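Local coordinates for extracellular solute-binding protein family 5 (Brucella melitensis, PDB 4ONY), which probably binds peptides or similar solutes in the periplasm and delivers them to an ABC transporter for uptake, at residues T301-T306 with L563-V568; F34-P39 with R90-P95; R244-F249 with L587-H592. All coordinates share one frame; numbering follows the deposited sequence.

Contact 1: residues T301-T306 with L563-V568; sequences TFEKGT and LPYQWV
F302 and Q566 pair as an antiparallel hydrogen-bonded couple, and this is the tight part of the contact. F302 N donates to Q566 O at 3.0 Å, and Q566 N returns a bond to F302 O at 2.9 Å. Both bonds are somewhat bent. Each carbonyl also takes a CA-H contact from the residue next to the donor, T301 or Y565. The F302 ring carries the packing on from here. Its CE1 lies 4.0 Å from V568 CG2, and H576 meets the ring edge-to-face. The Q566 amide stands on the same side of the sheet. Its OE1 is 3.5 Å from F302 CB and accepts a bond from Y585 N, and its NE2 lies 3.6 Å from K304 CD. T301 and W567 take the other side, where W283 stacks on the indole.

Toward K304 and P564 the link runs through water. One water accepts from K304 N and donates to P564 O. E303 is exposed and runs parallel to the Y565 side chain. With chi1 at -68° its CG sits beside the backbone N, and the extended chain then follows the ring, CG being 3.3 Å from Y565 CE1. A second water joins E303 OE1 to Y565 OH. Two backbone bonds thus join F302 and Q566, Y585 N satisfies the Q566 side-chain oxygen, and the E303 carboxylate and Y565 hydroxyl meet through water and not directly.

Contact 2: residues F34-P39 with R90-P95; sequences FPYTNP and RSRDEP
F34 and Y36 bring their rings against the start of 90-95, where strand 88-90 gives way to a loop. At R90 the carbonyl oxygen lies 4.0 Å from F34 CE2. The R90 side chain turns back along its own segment, and NH2 donates to P95 O in the guanidinium plane. S91 comes next. Its CB lies over one face of the F34 ring, 4.1 Å from CE2. Its OG sits in the plane of the Y36 ring, at the edge near CE1. That oxygen also accepts from D93 N at 3.1 Å, which makes an ST turn.

R92 provides the direct polar link. Its backbone N donates to Y36 OH at 2.9 Å with an angle of 161° at the hydrogen. The Y36 CG stands between its backbone N and carbonyl carbon, chi1 55°, and this sends the ring across to the turn. The R92 side chain runs parallel to the tyrosine, with CB 3.4 Å from Y36 OH. Its guanidinium lies with one face over R90 CG.

D93 and Y36 pass each other head to tail, D93 CB lying 3.8 Å from Y36 CD1. D93 OD2 lies 3.6 Å from P35 CG, and its OD1 accepts from L582 N. E94 bonds T97 OG1, Y99 OH and A26 N. The arrangement is loop-to-loop packing: a type I beta turn, F34 to T37, sets its aromatic side chains against an ST turn that leads from strand 88-90 into strand 97-108.

Contact 3: residues R244-F249 with L587-H592; sequences RGFNNF and LPAWWH
N248 reaches into the backbone of 587-592 with its amide. ND2 donates to W590 O at 3.0 Å and 168°, so the bond is nearly straight. The acceptor lies in the amide plane, but the donor stands above the carbonyl plane. The same nitrogen donates to G245 O at 3.0 Å, so one NH2 group joins both segments. With chi1 -55°, CG lies beside the backbone N, which carries ND2 to W590 O. N248 CB packs 3.8 Å from W591 CB. A weak bond, 3.3 Å, runs from N247 N to P588 O.

Two rings complete this shell. F249 lays its outer atoms along the chain from W590 to H592, with CE1 3.3 Å from W591 C and CZ 4.0 Å from W590 CB. F246 turns its edge to the P588 carbonyl, and its CD1 lies 3.8 Å from P588 CB.

Two waters join the backbones. One takes N248 N as donor and gives protons to P588 O and W590 O. Another donates to both G245 O and A589 O. A third accepts from H592 N.

Farther out, K43 NZ bonds N248 OD1 and fixes the other end of the amide. L587 CD2 covers one face of the W590 indole. The loop between strands 226-231 and 251-257 of a mixed sheet is thus bound by an asparagine amide to the chain between the 3-10 segment 587-589 and strand 591-592, which pairs with 574-575.

From the N terminus, contact 2 comes first. It joins 34-39 to 90-95 and closes a loop. Its first segment precedes strand 46-52, and its second leads into strand 97-108. Contact 3 opens later, at 244-249, between strands 226-231 and 251-257, and closes only near the C terminus. Contact 1 opens and closes within that span, joining strands 297-302 and 566-571 in a three-stranded sheet. Contacts 1 and 3 meet through F302 and V568 packed on W590. Contacts 2 and 3 meet where R244 probably hydrogen-bonds T37 and P39. Contacts 1 and 2 do not touch; their nearest atoms are about 6 Å apart. W591 packs on N38, so 587-592 touches both other contacts.

Contact 1: residues T301-T306 with L563-V568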
loop_
_atom_site.group_PDB
_atom_site.type_symbol
_atom_site.label_atom_id
_atom_site.label_comp_id
_atom_site.label_asym_id
_atom_site.label_seq_id
_atom_site.Cartn_x
_atom_site.Cartn_y
_atom_site.Cartn_z
ATOM N N THR A 301 -6.355 18.300 5.934
ATOM C CA THR A 301 -5.262 17.714 5.242
ATOM C C THR A 301 -4.222 17.126 6.206
ATOM O O THR A 301 -4.053 17.610 7.328
ATOM C CB THR A 301 -4.579 18.731 4.360
ATOM O OG1 THR A 301 -3.798 19.570 5.197
ATOM C CG2 THR A 301 -5.584 19.547 3.533
ATOM N N PHE A 302 -3.561 16.066 5.749
ATOM C CA PHE A 302 -2.579 15.341 6.540
ATOM C C PHE A 302 -1.362 14.984 5.682
ATOM O O PHE A 302 -1.449 14.953 4.469
ATOM C CB PHE A 302 -3.197 14.036 7.034
ATOM C CG PHE A 302 -4.505 14.202 7.768
ATOM C CD1 PHE A 302 -5.694 14.195 7.077
ATOM C CD2 PHE A 302 -4.546 14.333 9.127
ATOM C CE1 PHE A 302 -6.903 14.356 7.718
ATOM C CE2 PHE A 302 -5.731 14.476 9.797
ATOM C CZ PHE A 302 -6.923 14.523 9.078
ATOM N N GLU A 303 -0.221 14.746 6.321
ATOM C CA GLU A 303 0.922 14.243 5.609
ATOM C C GLU A 303 1.281 12.943 6.202
ATOM O O GLU A 303 0.916 12.650 7.333
ATOM C CB GLU A 303 2.109 15.192 5.721
ATOM C CG GLU A 303 1.875 16.480 4.989
ATOM C CD GLU A 303 3.027 17.452 5.194
ATOM O OE1 GLU A 303 2.983 18.200 6.214
ATOM O OE2 GLU A 303 3.931 17.457 4.333
ATOM N N LYS A 304 1.978 12.148 5.436
ATOM C CA LYS A 304 2.376 10.840 5.904
ATOM C C LYS A 304 3.797 10.591 5.434
ATOM O O LYS A 304 4.242 11.191 4.457
ATOM C CB LYS A 304 1.406 9.776 5.395
ATOM C CG LYS A 304 1.411 9.558 3.887
ATOM C CD LYS A 304 0.303 8.574 3.536
ATOM C CE LYS A 304 0.199 8.300 2.037
ATOM N NZ LYS A 304 1.231 7.330 1.598
ATOM N N GLY A 305 4.488 9.707 6.145
ATOM C CA GLY A 305 5.819 9.318 5.812
ATOM C C GLY A 305 5.932 7.924 5.197
ATOM O O GLY A 305 7.020 7.511 4.839
ATOM N N THR A 306 4.825 7.204 5.056
ATOM C CA THR A 306 4.791 6.045 4.170
ATOM C C THR A 306 4.848 6.571 2.699
ATOM O O THR A 306 4.420 7.690 2.392
ATOM C CB THR A 306 3.528 5.208 4.368
ATOM O OG1 THR A 306 2.390 6.058 4.263
ATOM C CG2 THR A 306 3.545 4.549 5.712
ATOM N N LEU A 563 -0.363 12.836 -4.974
ATOM C CA LEU A 563 -0.900 13.911 -4.147
ATOM C C LEU A 563 -0.018 14.066 -2.924
ATOM O O LEU A 563 0.171 13.139 -2.225
ATOM C CB LEU A 563 -2.344 13.563 -3.724
ATOM C CG LEU A 563 -3.368 13.678 -4.850
ATOM C CD1 LEU A 563 -4.724 13.272 -4.336
ATOM C CD2 LEU A 563 -3.413 15.093 -5.416
ATOM N N PRO A 564 0.508 15.255 -2.646
ATOM C CA PRO A 564 1.379 15.359 -1.502
ATOM C C PRO A 564 0.698 15.382 -0.109
ATOM O O PRO A 564 1.380 15.171 0.910
ATOM C CB PRO A 564 2.089 16.682 -1.746
ATOM C CG PRO A 564 1.107 17.505 -2.522
ATOM C CD PRO A 564 0.416 16.509 -3.399
ATOM N N TYR A 565 -0.618 15.604 -0.063
ATOM C CA TYR A 565 -1.351 15.504 1.182
ATOM C C TYR A 565 -2.506 14.521 1.043
ATOM O O TYR A 565 -3.107 14.416 -0.026
ATOM C CB TYR A 565 -1.908 16.881 1.552
ATOM C CG TYR A 565 -0.852 17.943 1.784
ATOM C CD1 TYR A 565 -0.293 18.114 3.038
ATOM C CD2 TYR A 565 -0.426 18.757 0.764
ATOM C CE1 TYR A 565 0.672 19.071 3.282
ATOM C CE2 TYR A 565 0.572 19.727 0.980
ATOM C CZ TYR A 565 1.124 19.878 2.250
ATOM O OH TYR A 565 2.109 20.824 2.600
ATOM N N GLN A 566 -2.881 13.919 2.155
ATOM C CA GLN A 566 -4.097 13.141 2.269
ATOM C C GLN A 566 -5.200 14.158 2.575
ATOM O O GLN A 566 -4.977 15.135 3.317
ATOM C CB GLN A 566 -4.046 12.200 3.460
ATOM C CG GLN A 566 -2.917 11.166 3.466
ATOM C CD GLN A 566 -3.005 10.264 4.709
ATOM O OE1 GLN A 566 -2.925 10.740 5.843
ATOM N NE2 GLN A 566 -3.184 8.945 4.485
ATOM N N TRP A 567 -6.370 13.895 2.031
ATOM C CA TRP A 567 -7.472 14.804 2.142
ATOM C C TRP A 567 -8.660 14.105 2.708
ATOM O O TRP A 567 -9.115 13.119 2.125
ATOM C CB TRP A 567 -7.837 15.303 0.725
ATOM C CG TRP A 567 -6.866 16.190 0.030
ATOM C CD1 TRP A 567 -5.980 17.062 0.592
ATOM C CD2 TRP A 567 -6.777 16.376 -1.365
ATOM N NE1 TRP A 567 -5.301 17.735 -0.372
ATOM C CE2 TRP A 567 -5.787 17.359 -1.594
ATOM C CE3 TRP A 567 -7.437 15.822 -2.441
ATOM C CZ2 TRP A 567 -5.462 17.814 -2.871
ATOM C CZ3 TRP A 567 -7.075 16.238 -3.740
ATOM C CH2 TRP A 567 -6.101 17.221 -3.937
ATOM N N VAL A 568 -9.205 14.647 3.792
ATOM C CA VAL A 568 -10.458 14.152 4.381
ATOM C C VAL A 568 -11.340 15.332 4.771
ATOM O O VAL A 568 -10.938 16.193 5.562
ATOM C CB VAL A 568 -10.233 13.282 5.647
ATOM C CG1 VAL A 568 -11.557 12.729 6.131
ATOM C CG2 VAL A 568 -9.257 12.132 5.378
HETATM O O HOH W 1 3.053 20.787 5.110
HETATM O O HOH W 2 1.959 13.132 2.593
#

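Contact 2: residues F34-P39 with R90-P95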
loop_
_atom_site.group_PDB
_atom_site.type_symbol
_atom_site.label_atom_id
_atom_site.label_comp_id
_atom_site.label_asym_id
_atom_site.label_seq_id
_atom_site.Cartn_x
_atom_site.Cartn_y
_atom_site.Cartn_z
ATOM N N PHE A 34 -0.642 4.211 22.337
ATOM C CA PHE A 34 0.068 4.547 21.099
ATOM C C PHE A 34 0.130 6.077 21.027
ATOM O O PHE A 34 -0.810 6.769 21.418
ATOM C CB PHE A 34 -0.632 3.923 19.863
ATOM C CG PHE A 34 -0.400 2.449 19.680
ATOM C CD1 PHE A 34 0.224 1.679 20.644
ATOM C CD2 PHE A 34 -0.904 1.799 18.547
ATOM C CE1 PHE A 34 0.410 0.336 20.455
ATOM C CE2 PHE A 34 -0.720 0.457 18.352
ATOM C CZ PHE A 34 -0.073 -0.287 19.314
ATOM N N PRO A 35 1.258 6.620 20.538
ATOM C CA PRO A 35 1.496 8.028 20.659
ATOM C C PRO A 35 0.599 8.908 19.759
ATOM O O PRO A 35 0.536 10.143 19.977
ATOM C CB PRO A 35 2.984 8.171 20.299
ATOM C CG PRO A 35 3.258 7.046 19.407
ATOM C CD PRO A 35 2.401 5.926 19.928
ATOM N N TYR A 36 -0.174 8.313 18.869
ATOM C CA TYR A 36 -1.082 9.073 18.018
ATOM C C TYR A 36 -2.591 9.014 18.393
ATOM O O TYR A 36 -3.452 9.383 17.568
ATOM C CB TYR A 36 -0.905 8.642 16.566
ATOM C CG TYR A 36 -1.067 7.156 16.264
ATOM C CD1 TYR A 36 -0.004 6.280 16.442
ATOM C CD2 TYR A 36 -2.286 6.633 15.833
ATOM C CE1 TYR A 36 -0.130 4.927 16.147
ATOM C CE2 TYR A 36 -2.422 5.291 15.549
ATOM C CZ TYR A 36 -1.352 4.445 15.703
ATOM O OH TYR A 36 -1.417 3.130 15.391
ATOM N N THR A 37 -2.897 8.573 19.613
ATOM C CA THR A 37 -4.228 8.617 20.124
ATOM C C THR A 37 -4.373 9.646 21.235
ATOM O O THR A 37 -3.412 10.032 21.905
ATOM C CB THR A 37 -4.669 7.260 20.726
ATOM O OG1 THR A 37 -4.021 7.030 22.005
ATOM C CG2 THR A 37 -4.422 6.121 19.760
ATOM N N ASN A 38 -5.614 10.029 21.460
ATOM C CA ASN A 38 -5.980 10.897 22.559
ATOM C C ASN A 38 -6.366 9.953 23.674
ATOM O O ASN A 38 -7.355 9.233 23.557
ATOM C CB ASN A 38 -7.144 11.781 22.143
ATOM C CG ASN A 38 -7.761 12.549 23.304
ATOM O OD1 ASN A 38 -7.356 12.424 24.460
ATOM N ND2 ASN A 38 -8.772 13.339 22.987
ATOM N N PRO A 39 -5.562 9.898 24.735
ATOM C CA PRO A 39 -5.875 8.943 25.795
ATOM C C PRO A 39 -7.216 9.198 26.527
ATOM O O PRO A 39 -7.630 8.369 27.298
ATOM C CB PRO A 39 -4.706 9.108 26.776
ATOM C CG PRO A 39 -4.189 10.483 26.554
ATOM C CD PRO A 39 -4.507 10.846 25.119
ATOM N N ARG A 90 -0.390 -3.953 14.883
ATOM C CA ARG A 90 0.576 -3.112 14.214
ATOM C C ARG A 90 0.466 -1.637 14.669
ATOM O O ARG A 90 -0.626 -1.060 14.628
ATOM C CB ARG A 90 0.259 -3.233 12.736
ATOM C CG ARG A 90 1.160 -2.459 11.830
ATOM C CD ARG A 90 2.234 -3.360 11.354
ATOM N NE ARG A 90 3.065 -2.694 10.378
ATOM C CZ ARG A 90 3.162 -3.041 9.111
ATOM N NH1 ARG A 90 2.460 -4.033 8.631
ATOM N NH2 ARG A 90 3.989 -2.398 8.310
ATOM N N SER A 91 1.554 -1.015 15.115
ATOM C CA SER A 91 1.542 0.432 15.289
ATOM C C SER A 91 1.615 1.140 13.933
ATOM O O SER A 91 2.471 0.833 13.113
ATOM C CB SER A 91 2.712 0.943 16.119
ATOM O OG SER A 91 2.798 2.376 16.057
ATOM N N ARG A 92 0.819 2.175 13.754
ATOM C CA ARG A 92 0.861 2.935 12.499
ATOM C C ARG A 92 1.779 4.151 12.553
ATOM O O ARG A 92 1.711 5.015 11.687
ATOM C CB ARG A 92 -0.564 3.298 12.098
ATOM C CG ARG A 92 -1.452 2.069 11.893
ATOM C CD ARG A 92 -0.939 1.213 10.728
ATOM N NE ARG A 92 -1.641 -0.072 10.604
ATOM C CZ ARG A 92 -1.385 -1.009 9.697
ATOM N NH1 ARG A 92 -0.396 -0.887 8.823
ATOM N NH2 ARG A 92 -2.123 -2.096 9.660
ATOM N N ASP A 93 2.643 4.209 13.582
ATOM C CA ASP A 93 3.649 5.231 13.681
ATOM C C ASP A 93 5.050 4.699 13.511
ATOM O O ASP A 93 5.998 5.437 13.756
ATOM C CB ASP A 93 3.549 5.945 15.039
ATOM C CG ASP A 93 4.214 7.311 15.046
ATOM O OD1 ASP A 93 4.238 8.007 14.034
ATOM O OD2 ASP A 93 4.689 7.725 16.120
ATOM N N GLU A 94 5.201 3.444 13.150
ATOM C CA GLU A 94 6.511 2.831 12.927
ATOM C C GLU A 94 6.513 2.057 11.615
ATOM O O GLU A 94 5.473 1.656 11.165
ATOM C CB GLU A 94 6.876 1.859 14.079
ATOM C CG GLU A 94 6.888 2.533 15.432
ATOM C CD GLU A 94 7.254 1.584 16.573
ATOM O OE1 GLU A 94 8.346 0.941 16.465
ATOM O OE2 GLU A 94 6.441 1.531 17.558
ATOM N N PRO A 95 7.693 1.838 11.014
ATOM C CA PRO A 95 7.714 1.089 9.766
ATOM C C PRO A 95 7.056 -0.315 9.836
ATOM O O PRO A 95 6.185 -0.624 9.008
ATOM C CB PRO A 95 9.209 0.972 9.449
ATOM C CG PRO A 95 9.822 2.202 10.096
ATOM C CD PRO A 95 9.033 2.348 11.382
#

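Contact 3: residues R244-F249 with L587-H592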
loop_
_atom_site.group_PDB
_atom_site.type_symbol
_atom_site.label_atom_id
_atom_site.label_comp_id
_atom_site.label_asym_id
_atom_site.label_seq_id
_atom_site.Cartn_x
_atom_site.Cartn_y
_atom_site.Cartn_z
ATOM N N ARG A 244 -5.806 2.029 24.082
ATOM C CA ARG A 244 -6.190 3.266 24.704
ATOM C C ARG A 244 -6.323 4.417 23.666
ATOM O O ARG A 244 -5.413 4.633 22.902
ATOM C CB ARG A 244 -5.195 3.627 25.780
ATOM C CG ARG A 244 -5.606 4.902 26.487
ATOM C CD ARG A 244 -5.180 4.907 27.925
ATOM N NE ARG A 244 -5.757 6.085 28.595
ATOM C CZ ARG A 244 -5.333 6.572 29.757
ATOM N NH1 ARG A 244 -4.303 6.003 30.391
ATOM N NH2 ARG A 244 -5.930 7.643 30.277
ATOM N N GLY A 245 -7.473 5.102 23.664
ATOM C CA GLY A 245 -7.860 6.104 22.639
ATOM C C GLY A 245 -8.300 5.589 21.262
ATOM O O GLY A 245 -8.425 6.373 20.308
ATOM N N PHE A 246 -8.545 4.278 21.144
ATOM C CA PHE A 246 -9.144 3.700 19.966
ATOM C C PHE A 246 -10.593 3.288 20.308
ATOM O O PHE A 246 -10.998 3.270 21.474
ATOM C CB PHE A 246 -8.377 2.437 19.525
ATOM C CG PHE A 246 -6.995 2.694 18.916
ATOM C CD1 PHE A 246 -6.870 3.308 17.706
ATOM C CD2 PHE A 246 -5.847 2.247 19.552
ATOM C CE1 PHE A 246 -5.615 3.535 17.135
ATOM C CE2 PHE A 246 -4.591 2.439 18.984
ATOM C CZ PHE A 246 -4.472 3.075 17.757
ATOM N N ASN A 247 -11.355 2.953 19.283
ATOM C CA ASN A 247 -12.700 2.423 19.449
ATOM C C ASN A 247 -13.610 3.398 20.157
ATOM O O ASN A 247 -14.349 3.025 21.047
ATOM C CB ASN A 247 -12.649 1.085 20.215
ATOM C CG ASN A 247 -11.636 0.131 19.624
ATOM O OD1 ASN A 247 -11.560 -0.032 18.400
ATOM N ND2 ASN A 247 -10.868 -0.528 20.483
ATOM N N ASN A 248 -13.533 4.655 19.747
ATOM C CA ASN A 248 -14.211 5.710 20.445
ATOM C C ASN A 248 -15.686 5.843 20.047
ATOM O O ASN A 248 -16.512 6.265 20.855
ATOM C CB ASN A 248 -13.484 7.045 20.243
ATOM C CG ASN A 248 -12.022 6.980 20.652
ATOM O OD1 ASN A 248 -11.667 6.542 21.765
ATOM N ND2 ASN A 248 -11.151 7.413 19.750
ATOM N N PHE A 249 -16.004 5.533 18.805
ATOM C CA PHE A 249 -17.385 5.574 18.359
ATOM C C PHE A 249 -18.133 4.406 18.982
ATOM O O PHE A 249 -17.612 3.295 19.020
ATOM C CB PHE A 249 -17.468 5.534 16.839
ATOM C CG PHE A 249 -16.745 6.673 16.169
ATOM C CD1 PHE A 249 -17.255 7.960 16.256
ATOM C CD2 PHE A 249 -15.557 6.453 15.480
ATOM C CE1 PHE A 249 -16.603 9.027 15.673
ATOM C CE2 PHE A 249 -14.911 7.497 14.894
ATOM C CZ PHE A 249 -15.431 8.799 14.992
ATOM N N LEU A 587 -8.450 6.687 11.261
ATOM C CA LEU A 587 -9.847 6.791 11.637
ATOM C C LEU A 587 -10.189 6.137 12.958
ATOM O O LEU A 587 -11.058 6.647 13.685
ATOM C CB LEU A 587 -10.758 6.215 10.553
ATOM C CG LEU A 587 -10.733 6.918 9.207
ATOM C CD1 LEU A 587 -11.845 6.359 8.340
ATOM C CD2 LEU A 587 -10.911 8.439 9.388
ATOM N N PRO A 588 -9.553 4.976 13.288
ATOM C CA PRO A 588 -9.879 4.338 14.561
ATOM C C PRO A 588 -9.530 5.178 15.811
ATOM O O PRO A 588 -9.985 4.845 16.890
ATOM C CB PRO A 588 -9.034 3.055 14.547
ATOM C CG PRO A 588 -8.861 2.751 13.108
ATOM C CD PRO A 588 -8.749 4.095 12.427
ATOM N N ALA A 589 -8.694 6.212 15.659
ATOM C CA ALA A 589 -8.394 7.126 16.735
ATOM C C ALA A 589 -9.298 8.376 16.735
ATOM O O ALA A 589 -9.180 9.248 17.631
ATOM C CB ALA A 589 -6.948 7.531 16.626
ATOM N N TRP A 590 -10.203 8.491 15.757
ATOM C CA TRP A 590 -11.107 9.643 15.716
ATOM C C TRP A 590 -12.273 9.426 16.710
ATOM O O TRP A 590 -12.473 8.293 17.234
ATOM C CB TRP A 590 -11.620 9.878 14.273
ATOM C CG TRP A 590 -10.499 10.337 13.337
ATOM C CD1 TRP A 590 -9.173 10.116 13.499
ATOM C CD2 TRP A 590 -10.638 11.079 12.130
ATOM N NE1 TRP A 590 -8.466 10.657 12.455
ATOM C CE2 TRP A 590 -9.343 11.256 11.598
ATOM C CE3 TRP A 590 -11.729 11.596 11.429
ATOM C CZ2 TRP A 590 -9.110 11.956 10.428
ATOM C CZ3 TRP A 590 -11.505 12.266 10.239
ATOM C CH2 TRP A 590 -10.206 12.460 9.760
ATOM N N TRP A 591 -13.027 10.484 16.949
ATOM C CA TRP A 591 -14.145 10.459 17.908
ATOM C C TRP A 591 -15.238 11.439 17.519
ATOM O O TRP A 591 -15.115 12.223 16.554
ATOM C CB TRP A 591 -13.650 10.708 19.354
ATOM C CG TRP A 591 -13.098 12.076 19.635
ATOM C CD1 TRP A 591 -13.814 13.178 19.984
ATOM C CD2 TRP A 591 -11.738 12.493 19.581
ATOM N NE1 TRP A 591 -12.997 14.244 20.162
ATOM C CE2 TRP A 591 -11.705 13.860 19.918
ATOM C CE3 TRP A 591 -10.539 11.855 19.268
ATOM C CZ2 TRP A 591 -10.508 14.593 19.994
ATOM C CZ3 TRP A 591 -9.337 12.598 19.324
ATOM C CH2 TRP A 591 -9.341 13.941 19.680
ATOM N N HIS A 592 -16.340 11.355 18.245
ATOM C CA HIS A 592 -17.463 12.234 18.062
ATOM C C HIS A 592 -17.391 13.284 19.147
ATOM O O HIS A 592 -17.117 12.956 20.303
ATOM C CB HIS A 592 -18.747 11.425 18.171
ATOM C CG HIS A 592 -19.943 12.124 17.623
ATOM N ND1 HIS A 592 -20.492 13.246 18.206
ATOM C CD2 HIS A 592 -20.700 11.860 16.540
ATOM C CE1 HIS A 592 -21.555 13.626 17.522
ATOM N NE2 HIS A 592 -21.701 12.802 16.506
HETATM O O HOH W 3 -7.686 8.959 19.978
HETATM O O HOH W 4 -12.551 5.595 17.251
HETATM O O HOH W 5 -16.833 9.225 20.361
#